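Local coordinates for protein Cas13d (uncultured Ruminococcus sp, PDB 6IV9) that binds a CRISPR RNA as a Cas13d effector whose two HEPN domains dictate both maturation of that RNA and cleavage of target RNA, at residues A[61-66]-A[132-137]; A[151-156]-A[161-166]. The protein carries 2 engineered substitutions. One frame throughout, in Å; residues are numbered along the deposited sequence.

Contact 1 of 2, residues A[61-66]-A[132-137]; sequences KSILVS and SNPTHR. With MG (magnesium ion), chain C; nucleotides of chain B.
Pro134 sets the CG corner of its ring against Ile63 and Val65 of the outer strand 60-65, whose two side chains point toward the 132-137 loop, while Leu64 between them turns away to helix 168-197. Along the loop, Ser132 stays with the RNA: its OG lies 3.6 Å from C1' of nucleotide G6 of chain B. Asn133 turns away from the strand, and its OD1 takes two bonds from Thr135 that arrive over the same face of the amide, from N at 3.0 Å and from OG1 at 2.8 Å. Pro134 follows, its CG 3.6 Å from Ile63 CG2 and 3.9 Å from Val65 CG2; the proline and isoleucine side chains cross nearly at right angles, and Ile115 of strand 114-119 touches both. Thr135 sends its methyl CG2 to Val65 CG1, 3.8 Å away, because chi1 of 65° gives OG1 to Asn133 and leaves the methyl on the strand side. His136 meets G6 of chain B edge-on, CD2 3.2 Å from O3', and its NE2 bonds an RNA phosphate. Arg137 folds back so that NH1 reaches a lone pair of Pro134 O at 3.0 Å, with that oxygen in the guanidinium plane; its own carbonyl O binds magnesium, as does Glu140 O, beside four waters. The apolar seam thus joins two antiparallel sheets through an Asx turn overlapping a type I beta turn, Asn133 to His136, that leads into an RNA-contacting, magnesium-binding loop.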
ATOM      1  N   LYS A  61      -5.215 -26.359   5.697  1.00 24.50           N
ATOM      2  CA  LYS A  61      -5.416 -24.893   5.774  1.00 24.27           C
ATOM      3  C   LYS A  61      -5.601 -24.389   7.204  1.00 26.75           C
ATOM      4  O   LYS A  61      -4.974 -23.427   7.552  1.00 25.65           O
ATOM      5  CB  LYS A  61      -6.670 -24.527   4.993  1.00 22.09           C
ATOM      6  CG  LYS A  61      -6.977 -23.050   4.870  1.00 23.88           C
ATOM      7  CD  LYS A  61      -8.120 -22.828   3.928  1.00 24.70           C
ATOM      8  CE  LYS A  61      -8.616 -21.408   3.910  1.00 26.94           C
ATOM      9  NZ  LYS A  61      -7.646 -20.531   3.242  1.00 28.83           N
ATOM     10  N   SER A  62      -6.485 -25.026   7.957  1.00 24.76           N
ATOM     11  CA  SER A  62      -6.713 -24.539   9.327  1.00 26.95           C
ATOM     12  C   SER A  62      -7.354 -25.606  10.215  1.00 26.35           C
ATOM     13  O   SER A  62      -7.987 -26.490   9.704  1.00 25.83           O
ATOM     14  CB  SER A  62      -7.562 -23.314   9.219  1.00 36.12           C
ATOM     15  OG  SER A  62      -8.380 -23.145  10.329  1.00 41.76           O
ATOM     16  N   ILE A  63      -7.101 -25.513  11.510  1.00 24.22           N
ATOM     17  CA  ILE A  63      -7.843 -26.343  12.491  1.00 26.36           C
ATOM     18  C   ILE A  63      -8.654 -25.359  13.334  1.00 24.41           C
ATOM     19  O   ILE A  63      -8.079 -24.665  14.128  1.00 27.92           O
ATOM     20  CB  ILE A  63      -6.915 -27.190  13.366  1.00 27.44           C
ATOM     21  CG1 ILE A  63      -5.979 -28.051  12.524  1.00 29.63           C
ATOM     22  CG2 ILE A  63      -7.745 -28.020  14.318  1.00 30.11           C
ATOM     23  CD1 ILE A  63      -5.068 -28.909  13.336  1.00 33.80           C
ATOM     24  N   LEU A  64      -9.951 -25.302  13.106  1.00 24.59           N
ATOM     25  CA  LEU A  64     -10.841 -24.406  13.870  1.00 23.71           C
ATOM     26  C   LEU A  64     -11.229 -25.121  15.156  1.00 29.49           C
ATOM     27  O   LEU A  64     -11.484 -26.301  15.100  1.00 28.06           O
ATOM     28  CB  LEU A  64     -12.043 -24.045  13.006  1.00 25.40           C
ATOM     29  CG  LEU A  64     -11.658 -23.355  11.702  1.00 32.81           C
ATOM     30  CD1 LEU A  64     -12.838 -23.224  10.781  1.00 37.89           C
ATOM     31  CD2 LEU A  64     -11.032 -22.003  11.969  1.00 31.36           C
ATOM     32  N   VAL A  65     -11.233 -24.393  16.261  1.00 26.53           N
ATOM     33  CA  VAL A  65     -11.514 -25.031  17.567  1.00 29.07           C
ATOM     34  C   VAL A  65     -12.749 -24.420  18.212  1.00 33.81           C
ATOM     35  O   VAL A  65     -12.887 -23.218  18.232  1.00 30.72           O
ATOM     36  CB  VAL A  65     -10.314 -24.973  18.531  1.00 32.96           C
ATOM     37  CG1 VAL A  65     -10.603 -25.711  19.815  1.00 35.15           C
ATOM     38  CG2 VAL A  65      -9.023 -25.472  17.915  1.00 31.48           C
ATOM     39  N   SER A  66     -13.621 -25.300  18.660  1.00 32.78           N
ATOM     40  CA  SER A  66     -14.794 -24.947  19.488  1.00 37.23           C
ATOM     41  C   SER A  66     -14.610 -25.641  20.846  1.00 45.98           C
ATOM     42  O   SER A  66     -13.616 -26.359  21.044  1.00 38.81           O
ATOM     43  CB  SER A  66     -16.074 -25.337  18.856  1.00 40.11           C
ATOM     44  OG  SER A  66     -16.342 -26.685  19.150  1.00 38.53           O
ATOM     45  N   SER A 132       0.718 -30.559  16.008  1.00 31.51           N
ATOM     46  CA  SER A 132       0.203 -30.506  17.393  1.00 33.63           C
ATOM     47  C   SER A 132      -1.315 -30.453  17.388  1.00 30.63           C
ATOM     48  O   SER A 132      -1.864 -29.802  16.539  1.00 31.19           O
ATOM     49  CB  SER A 132       0.683 -29.295  18.112  1.00 38.57           C
ATOM     50  OG  SER A 132       2.057 -29.141  17.969  1.00 44.40           O
ATOM     51  N   ASN A 133      -1.931 -31.148  18.326  1.00 30.56           N
ATOM     52  CA  ASN A 133      -3.384 -30.979  18.492  1.00 32.45           C
ATOM     53  C   ASN A 133      -3.477 -29.589  19.128  1.00 27.09           C
ATOM     54  O   ASN A 133      -2.921 -29.403  20.178  1.00 28.90           O
ATOM     55  CB  ASN A 133      -3.937 -32.076  19.392  1.00 33.22           C
ATOM     56  CG  ASN A 133      -5.398 -31.911  19.716  1.00 37.08           C
ATOM     57  OD1 ASN A 133      -5.914 -30.817  19.679  1.00 34.19           O
ATOM     58  ND2 ASN A 133      -6.054 -33.000  20.047  1.00 30.53           N
ATOM     59  N   PRO A 134      -4.182 -28.612  18.539  1.00 25.78           N
ATOM     60  CA  PRO A 134      -4.206 -27.245  19.051  1.00 28.92           C
ATOM     61  C   PRO A 134      -4.836 -27.070  20.438  1.00 30.87           C
ATOM     62  O   PRO A 134      -4.618 -26.084  21.037  1.00 30.27           O
ATOM     63  CB  PRO A 134      -4.948 -26.431  17.994  1.00 30.86           C
ATOM     64  CG  PRO A 134      -5.701 -27.437  17.201  1.00 29.16           C
ATOM     65  CD  PRO A 134      -4.975 -28.754  17.354  1.00 27.47           C
ATOM     66  N   THR A 135      -5.585 -28.065  20.896  1.00 31.17           N
ATOM     67  CA  THR A 135      -6.237 -27.992  22.222  1.00 29.17           C
ATOM     68  C   THR A 135      -5.254 -28.380  23.334  1.00 29.42           C
ATOM     69  O   THR A 135      -5.610 -28.247  24.481  1.00 30.00           O
ATOM     70  CB  THR A 135      -7.475 -28.885  22.273  1.00 31.87           C
ATOM     71  OG1 THR A 135      -7.063 -30.234  22.130  1.00 33.49           O
ATOM     72  CG2 THR A 135      -8.492 -28.556  21.212  1.00 32.84           C
ATOM     73  N   HIS A 136      -4.058 -28.828  22.984  1.00 27.49           N
ATOM     74  CA  HIS A 136      -3.080 -29.290  23.997  1.00 29.29           C
ATOM     75  C   HIS A 136      -2.096 -28.179  24.353  1.00 32.55           C
ATOM     76  O   HIS A 136      -1.172 -27.941  23.591  1.00 29.04           O
ATOM     77  CB  HIS A 136      -2.350 -30.511  23.452  1.00 30.86           C
ATOM     78  CG  HIS A 136      -1.336 -31.065  24.385  1.00 31.98           C
ATOM     79  ND1 HIS A 136      -1.675 -31.644  25.556  1.00 36.09           N
ATOM     80  CD2 HIS A 136      -0.002 -31.145  24.304  1.00 31.66           C
ATOM     81  CE1 HIS A 136      -0.593 -32.037  26.172  1.00 36.13           C
ATOM     82  NE2 HIS A 136       0.432 -31.748  25.431  1.00 33.26           N
ATOM     83  N   ARG A 137      -2.336 -27.502  25.474  1.00 27.26           N
ATOM     84  CA  ARG A 137      -1.459 -26.414  25.967  1.00 29.68           C
ATOM     85  C   ARG A 137      -1.369 -26.475  27.495  1.00 34.70           C
ATOM     86  O   ARG A 137      -2.395 -26.475  28.135  1.00 32.69           O
ATOM     87  CB  ARG A 137      -1.979 -25.061  25.484  1.00 29.73           C
ATOM     88  CG  ARG A 137      -2.202 -24.988  23.986  1.00 32.08           C
ATOM     89  CD  ARG A 137      -2.775 -23.680  23.499  1.00 33.00           C
ATOM     90  NE  ARG A 137      -3.843 -23.170  24.316  1.00 30.47           N
ATOM     91  CZ  ARG A 137      -5.090 -23.594  24.290  1.00 35.79           C
ATOM     92  NH1 ARG A 137      -5.462 -24.521  23.435  1.00 31.78           N
ATOM     93  NH2 ARG A 137      -5.977 -23.059  25.097  1.00 30.63           N
TER
HETATM   94 MG    MG C1001      -4.574 -27.300  28.565  1.00 37.17          MG
ATOM     95  P     G B   6       3.065 -25.756  25.253  1.00 29.76           P
ATOM     96  OP1   G B   6       2.280 -26.288  26.361  1.00 31.31           O
ATOM     97  OP2   G B   6       4.426 -25.377  25.460  1.00 27.15           O
ATOM     98  O5'   G B   6       3.184 -26.814  24.092  1.00 28.43           O
ATOM     99  C5'   G B   6       2.065 -27.597  23.659  1.00 27.13           C
ATOM    100  C4'   G B   6       2.480 -28.583  22.604  1.00 29.19           C
ATOM    101  O4'   G B   6       3.006 -27.871  21.445  1.00 30.76           O
ATOM    102  C3'   G B   6       3.632 -29.538  22.991  1.00 29.69           C
ATOM    103  O3'   G B   6       3.136 -30.670  23.678  1.00 30.67           O
ATOM    104  C2'   G B   6       4.171 -29.944  21.633  1.00 27.70           C
ATOM    105  O2'   G B   6       3.329 -30.899  20.995  1.00 30.62           O
ATOM    106  C1'   G B   6       4.110 -28.604  20.899  1.00 27.91           C
ATOM    107  N9    G B   6       5.309 -27.784  21.030  1.00 26.17           N
ATOM    108  C8    G B   6       5.529 -26.742  21.890  1.00 26.36           C
ATOM    109  N7    G B   6       6.694 -26.186  21.729  1.00 27.41           N
ATOM    110  C5    G B   6       7.281 -26.915  20.708  1.00 29.61           C
ATOM    111  C6    G B   6       8.566 -26.812  20.133  1.00 28.45           C
ATOM    112  O6    G B   6       9.431 -25.977  20.350  1.00 28.90           O
ATOM    113  N1    G B   6       8.775 -27.795  19.175  1.00 27.60           N
ATOM    114  C2    G B   6       7.910 -28.803  18.890  1.00 28.97           C
ATOM    115  N2    G B   6       8.311 -29.676  17.960  1.00 30.38           N
ATOM    116  N3    G B   6       6.695 -28.901  19.399  1.00 30.09           N
ATOM    117  C4    G B   6       6.449 -27.922  20.288  1.00 27.69           C
ATOM    118  P     A B  29      -0.070 -13.805   7.969  1.00 27.57           P
ATOM    119  OP1   A B  29      -0.820 -13.171   6.943  1.00 24.45           O
ATOM    120  OP2   A B  29      -0.631 -14.064   9.318  1.00 27.68           O
ATOM    121  O5'   A B  29       0.412 -15.172   7.306  1.00 23.54           O
ATOM    122  C5'   A B  29       1.333 -16.018   8.001  1.00 23.78           C
ATOM    123  C4'   A B  29       0.974 -17.452   7.702  1.00 21.24           C
ATOM    124  O4'   A B  29      -0.372 -17.680   8.191  1.00 23.67           O
ATOM    125  C3'   A B  29       0.879 -17.798   6.225  1.00 21.86           C
ATOM    126  O3'   A B  29       2.174 -17.960   5.635  1.00 23.92           O
ATOM    127  C2'   A B  29       0.023 -19.061   6.295  1.00 25.90           C
ATOM    128  O2'   A B  29       0.791 -20.184   6.720  1.00 26.83           O
ATOM    129  C1'   A B  29      -0.991 -18.658   7.383  1.00 21.32           C
ATOM    130  N9    A B  29      -2.166 -18.065   6.820  1.00 21.13           N
ATOM    131  C8    A B  29      -2.463 -16.736   6.632  1.00 24.58           C
ATOM    132  N7    A B  29      -3.545 -16.543   5.930  1.00 21.93           N
ATOM    133  C5    A B  29      -3.975 -17.820   5.612  1.00 24.21           C
ATOM    134  C6    A B  29      -5.041 -18.291   4.838  1.00 26.37           C
ATOM    135  N6    A B  29      -5.942 -17.499   4.260  1.00 25.28           N
ATOM    136  N1    A B  29      -5.177 -19.632   4.703  1.00 26.39           N
ATOM    137  C2    A B  29      -4.288 -20.425   5.300  1.00 24.49           C
ATOM    138  N3    A B  29      -3.230 -20.097   6.030  1.00 24.10           N
ATOM    139  C4    A B  29      -3.110 -18.762   6.117  1.00 22.59           C
ATOM    140  P     U B  23      -2.671 -20.591  11.269  1.00 25.24           P
ATOM    141  OP1   U B  23      -3.973 -21.280  11.242  1.00 26.33           O
ATOM    142  OP2   U B  23      -1.730 -20.707  10.174  1.00 25.83           O
ATOM    143  O5'   U B  23      -3.036 -19.041  11.437  1.00 24.65           O
ATOM    144  C5'   U B  23      -2.102 -17.978  11.134  1.00 24.90           C
ATOM    145  C4'   U B  23      -2.901 -16.711  10.827  1.00 24.59           C
ATOM    146  O4'   U B  23      -3.581 -16.939   9.567  1.00 23.40           O
ATOM    147  C3'   U B  23      -4.022 -16.421  11.838  1.00 23.88           C
ATOM    148  O3'   U B  23      -4.117 -15.033  12.075  1.00 25.87           O
ATOM    149  C2'   U B  23      -5.269 -16.908  11.144  1.00 24.08           C
ATOM    150  O2'   U B  23      -6.483 -16.334  11.630  1.00 26.54           O
ATOM    151  C1'   U B  23      -4.950 -16.604   9.677  1.00 24.42           C
ATOM    152  N1    U B  23      -5.725 -17.480   8.787  1.00 24.54           N
ATOM    153  C2    U B  23      -6.692 -16.913   7.976  1.00 28.42           C
ATOM    154  O2    U B  23      -6.908 -15.730   7.946  1.00 30.90           O
ATOM    155  N3    U B  23      -7.425 -17.807   7.236  1.00 29.88           N
ATOM    156  C4    U B  23      -7.314 -19.158   7.230  1.00 29.78           C
ATOM    157  O4    U B  23      -8.072 -19.821   6.524  1.00 40.39           O
ATOM    158  C5    U B  23      -6.278 -19.675   8.071  1.00 27.92           C
ATOM    159  C6    U B  23      -5.533 -18.837   8.793  1.00 24.58           C
TER
HETATM  160  O   HOH W   1      -5.450 -26.294  26.527  1.00 31.31           O
HETATM  161  O   HOH W   2      -3.858 -29.201  27.476  1.00 33.31           O
HETATM  162  O   HOH W   3      -6.708 -28.399  29.020  1.00 41.05           O
HETATM  163  O   HOH W   4      -3.884 -27.659  30.873  1.00 49.41           O

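Contact 2 of 2, residues A[151-156]-A[161-166]; sequences LKSELE and GKTFDD
With chi1 near 175°, Lys152 swings CG to the side opposite its own N and runs straight to a final bend at chi4, while Glu156, one helical turn on, carries CG beside its own N (chi1 -71°) and continues extended; the two chains converge on the returning loop 161-166. There Lys152 NZ forms a salt bridge to Glu156 OE1 at 2.8 Å, on the syn side of the carboxylate, and donates to Asp166 O at 3.0 Å. One ammonium group therefore ties the helix's first turn to the far end of the loop. The other carboxylate oxygen, Glu156 OE2, accepts from Phe164 N at 3.0 Å; the amide approaches from above the carboxylate plane. Gripped at both oxygens, the buried carboxylate has its rotation largely fixed, and the lysine probably stabilises its negative charge. Water 5 lies close to both Glu156 OE1 and Asp166 O. The Phe164 ring turns its edge to Glu156 CD, and its stacking partner is His169. Nearer the surface, the methyl CG2 of Thr163 rests 3.9 Å from Ser153 CB. Gly161, with positive phi, ends the helix and allows the chain to reverse, its N making a weak 3.4 Å bond to Glu156 O. Beyond the turn, Asp166 OD1 accepts from Ile168 N and His169 ND1, at the start of helix 168-197. Short helix 152-160 is thus fastened to the linker that follows it, while Leu155 packs between helices 168-197 and 713-760, and Leu151 also lies against the latter.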
ATOM      1  N   LEU A 151      -7.723  -9.708  24.730  1.00 25.41           N
ATOM      2  CA  LEU A 151      -8.905  -8.880  24.375  1.00 26.62           C
ATOM      3  C   LEU A 151      -9.934  -9.663  23.559  1.00 23.80           C
ATOM      4  O   LEU A 151     -10.867  -9.061  23.104  1.00 25.53           O
ATOM      5  CB  LEU A 151      -8.410  -7.665  23.602  1.00 25.24           C
ATOM      6  CG  LEU A 151      -7.526  -6.737  24.413  1.00 26.33           C
ATOM      7  CD1 LEU A 151      -6.926  -5.672  23.531  1.00 30.09           C
ATOM      8  CD2 LEU A 151      -8.311  -6.125  25.552  1.00 27.18           C
ATOM      9  N   LYS A 152      -9.782 -10.970  23.460  1.00 24.63           N
ATOM     10  CA  LYS A 152     -10.703 -11.769  22.620  1.00 24.42           C
ATOM     11  C   LYS A 152     -12.147 -11.583  23.081  1.00 25.33           C
ATOM     12  O   LYS A 152     -12.977 -11.379  22.246  1.00 24.44           O
ATOM     13  CB  LYS A 152     -10.325 -13.245  22.750  1.00 26.49           C
ATOM     14  CG  LYS A 152     -11.223 -14.248  22.058  1.00 25.00           C
ATOM     15  CD  LYS A 152     -10.653 -15.634  22.154  1.00 24.94           C
ATOM     16  CE  LYS A 152     -11.472 -16.713  21.489  1.00 27.07           C
ATOM     17  NZ  LYS A 152     -12.777 -16.917  22.146  1.00 31.07           N
ATOM     18  N   SER A 153     -12.416 -11.654  24.376  1.00 26.02           N
ATOM     19  CA  SER A 153     -13.816 -11.513  24.845  1.00 26.68           C
ATOM     20  C   SER A 153     -14.378 -10.118  24.569  1.00 27.52           C
ATOM     21  O   SER A 153     -15.491 -10.016  24.130  1.00 27.60           O
ATOM     22  CB  SER A 153     -13.928 -11.888  26.280  1.00 28.80           C
ATOM     23  OG  SER A 153     -13.679 -13.263  26.428  1.00 30.98           O
ATOM     24  N   GLU A 154     -13.606  -9.084  24.852  1.00 28.08           N
ATOM     25  CA  GLU A 154     -14.070  -7.707  24.596  1.00 32.20           C
ATOM     26  C   GLU A 154     -14.312  -7.530  23.097  1.00 27.87           C
ATOM     27  O   GLU A 154     -15.287  -6.933  22.740  1.00 28.30           O
ATOM     28  CB  GLU A 154     -12.995  -6.723  25.035  1.00 39.20           C
ATOM     29  CG  GLU A 154     -13.168  -6.204  26.434  1.00 53.75           C
ATOM     30  CD  GLU A 154     -14.597  -6.095  26.937  1.00 57.13           C
ATOM     31  OE1 GLU A 154     -15.289  -5.177  26.516  1.00 45.97           O
ATOM     32  OE2 GLU A 154     -14.993  -6.955  27.736  1.00 65.92           O
ATOM     33  N   LEU A 155     -13.416  -8.040  22.265  1.00 26.77           N
ATOM     34  CA  LEU A 155     -13.578  -7.907  20.802  1.00 27.11           C
ATOM     35  C   LEU A 155     -14.830  -8.645  20.322  1.00 28.50           C
ATOM     36  O   LEU A 155     -15.551  -8.081  19.554  1.00 27.88           O
ATOM     37  CB  LEU A 155     -12.311  -8.410  20.120  1.00 27.31           C
ATOM     38  CG  LEU A 155     -11.148  -7.430  20.197  1.00 27.66           C
ATOM     39  CD1 LEU A 155      -9.836  -8.078  19.827  1.00 28.22           C
ATOM     40  CD2 LEU A 155     -11.422  -6.230  19.325  1.00 27.99           C
ATOM     41  N   GLU A 156     -15.077  -9.853  20.812  1.00 26.13           N
ATOM     42  CA  GLU A 156     -16.275 -10.614  20.383  1.00 26.52           C
ATOM     43  C   GLU A 156     -17.525  -9.831  20.775  1.00 25.49           C
ATOM     44  O   GLU A 156     -18.425  -9.741  19.982  1.00 30.10           O
ATOM     45  CB  GLU A 156     -16.289 -11.992  21.035  1.00 27.40           C
ATOM     46  CG  GLU A 156     -15.233 -12.921  20.480  1.00 28.60           C
ATOM     47  CD  GLU A 156     -14.981 -14.199  21.258  1.00 31.50           C
ATOM     48  OE1 GLU A 156     -14.311 -15.051  20.729  1.00 31.22           O
ATOM     49  OE2 GLU A 156     -15.447 -14.310  22.386  1.00 33.15           O
ATOM     50  N   GLY A 161     -21.684  -8.976  19.801  1.00 34.67           N
ATOM     51  CA  GLY A 161     -22.641  -8.764  20.907  1.00 35.73           C
ATOM     52  C   GLY A 161     -22.563  -9.797  22.020  1.00 41.14           C
ATOM     53  O   GLY A 161     -23.308  -9.665  22.981  1.00 35.28           O
ATOM     54  N   LYS A 162     -21.702 -10.797  21.897  1.00 31.34           N
ATOM     55  CA  LYS A 162     -21.545 -11.812  22.964  1.00 37.06           C
ATOM     56  C   LYS A 162     -20.200 -12.518  22.802  1.00 35.73           C
ATOM     57  O   LYS A 162     -19.575 -12.332  21.784  1.00 34.79           O
ATOM     58  CB  LYS A 162     -22.680 -12.832  22.899  1.00 41.34           C
ATOM     59  CG  LYS A 162     -22.961 -13.379  21.514  1.00 48.10           C
ATOM     60  CD  LYS A 162     -23.899 -14.535  21.519  1.00 55.27           C
ATOM     61  CE  LYS A 162     -23.345 -15.716  22.271  1.00 66.90           C
ATOM     62  NZ  LYS A 162     -24.357 -16.292  23.184  1.00 81.63           N
ATOM     63  N   THR A 163     -19.776 -13.254  23.819  1.00 32.31           N
ATOM     64  CA  THR A 163     -18.520 -14.038  23.758  1.00 33.97           C
ATOM     65  C   THR A 163     -18.815 -15.414  23.164  1.00 38.09           C
ATOM     66  O   THR A 163     -19.952 -15.813  23.199  1.00 31.46           O
ATOM     67  CB  THR A 163     -17.854 -14.139  25.129  1.00 35.66           C
ATOM     68  OG1 THR A 163     -18.678 -14.964  25.943  1.00 34.29           O
ATOM     69  CG2 THR A 163     -17.647 -12.785  25.763  1.00 38.08           C
ATOM     70  N   PHE A 164     -17.788 -16.100  22.684  1.00 31.85           N
ATOM     71  CA  PHE A 164     -17.974 -17.427  22.069  1.00 32.23           C
ATOM     72  C   PHE A 164     -16.908 -18.379  22.575  1.00 31.98           C
ATOM     73  O   PHE A 164     -15.792 -17.958  22.777  1.00 33.22           O
ATOM     74  CB  PHE A 164     -17.856 -17.333  20.551  1.00 33.43           C
ATOM     75  CG  PHE A 164     -18.990 -16.586  19.913  1.00 34.51           C
ATOM     76  CD1 PHE A 164     -20.138 -17.245  19.532  1.00 40.19           C
ATOM     77  CD2 PHE A 164     -18.928 -15.222  19.742  1.00 36.07           C
ATOM     78  CE1 PHE A 164     -21.190 -16.558  18.967  1.00 36.93           C
ATOM     79  CE2 PHE A 164     -19.981 -14.536  19.172  1.00 37.54           C
ATOM     80  CZ  PHE A 164     -21.105 -15.207  18.787  1.00 37.56           C
ATOM     81  N   ASP A 165     -17.264 -19.654  22.669  1.00 30.42           N
ATOM     82  CA  ASP A 165     -16.312 -20.709  23.080  1.00 33.97           C
ATOM     83  C   ASP A 165     -15.715 -21.364  21.836  1.00 31.18           C
ATOM     84  O   ASP A 165     -15.790 -22.553  21.696  1.00 31.63           O
ATOM     85  CB  ASP A 165     -16.959 -21.722  24.008  1.00 42.08           C
ATOM     86  CG  ASP A 165     -16.093 -21.854  25.230  1.00 62.79           C
ATOM     87  OD1 ASP A 165     -16.573 -21.482  26.326  1.00 60.59           O
ATOM     88  OD2 ASP A 165     -14.923 -22.232  25.056  1.00 88.27           O
ATOM     89  N   ASP A 166     -15.160 -20.542  20.968  1.00 25.61           N
ATOM     90  CA  ASP A 166     -14.524 -20.972  19.713  1.00 24.34           C
ATOM     91  C   ASP A 166     -13.446 -19.952  19.366  1.00 25.15           C
ATOM     92  O   ASP A 166     -13.420 -18.886  19.929  1.00 26.31           O
ATOM     93  CB  ASP A 166     -15.538 -21.194  18.597  1.00 27.37           C
ATOM     94  CG  ASP A 166     -16.180 -19.934  18.056  1.00 31.89           C
ATOM     95  OD1 ASP A 166     -15.455 -19.021  17.728  1.00 30.55           O
ATOM     96  OD2 ASP A 166     -17.388 -19.909  17.956  1.00 32.58           O
TER
HETATM   97  O   HOH W   5     -13.688 -16.433  18.621  1.00 25.49           O

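The two contacts have centres 18 Å apart and follow one another along the chain, yet they meet directly where strand 60-65 ends: Val65 O lies 3.4 Å from Asp166 CB, and Ser66 CA is 3.9 Å from the same CB. Asn167, just past contact 2, bonds the backbone of Val65, tying the linker before helix 168-197 to the outer strand of contact 1. Contact 1 holds a magnesium ligand and touches the CRISPR RNA through residues of both segments. The side chain of Lys152 lies about 13 Å from a different magnesium ion; contact 2, its nearest atom about 5 Å from the RNA, binds helix 152-160 to the linker that meets the end of strand 60-65.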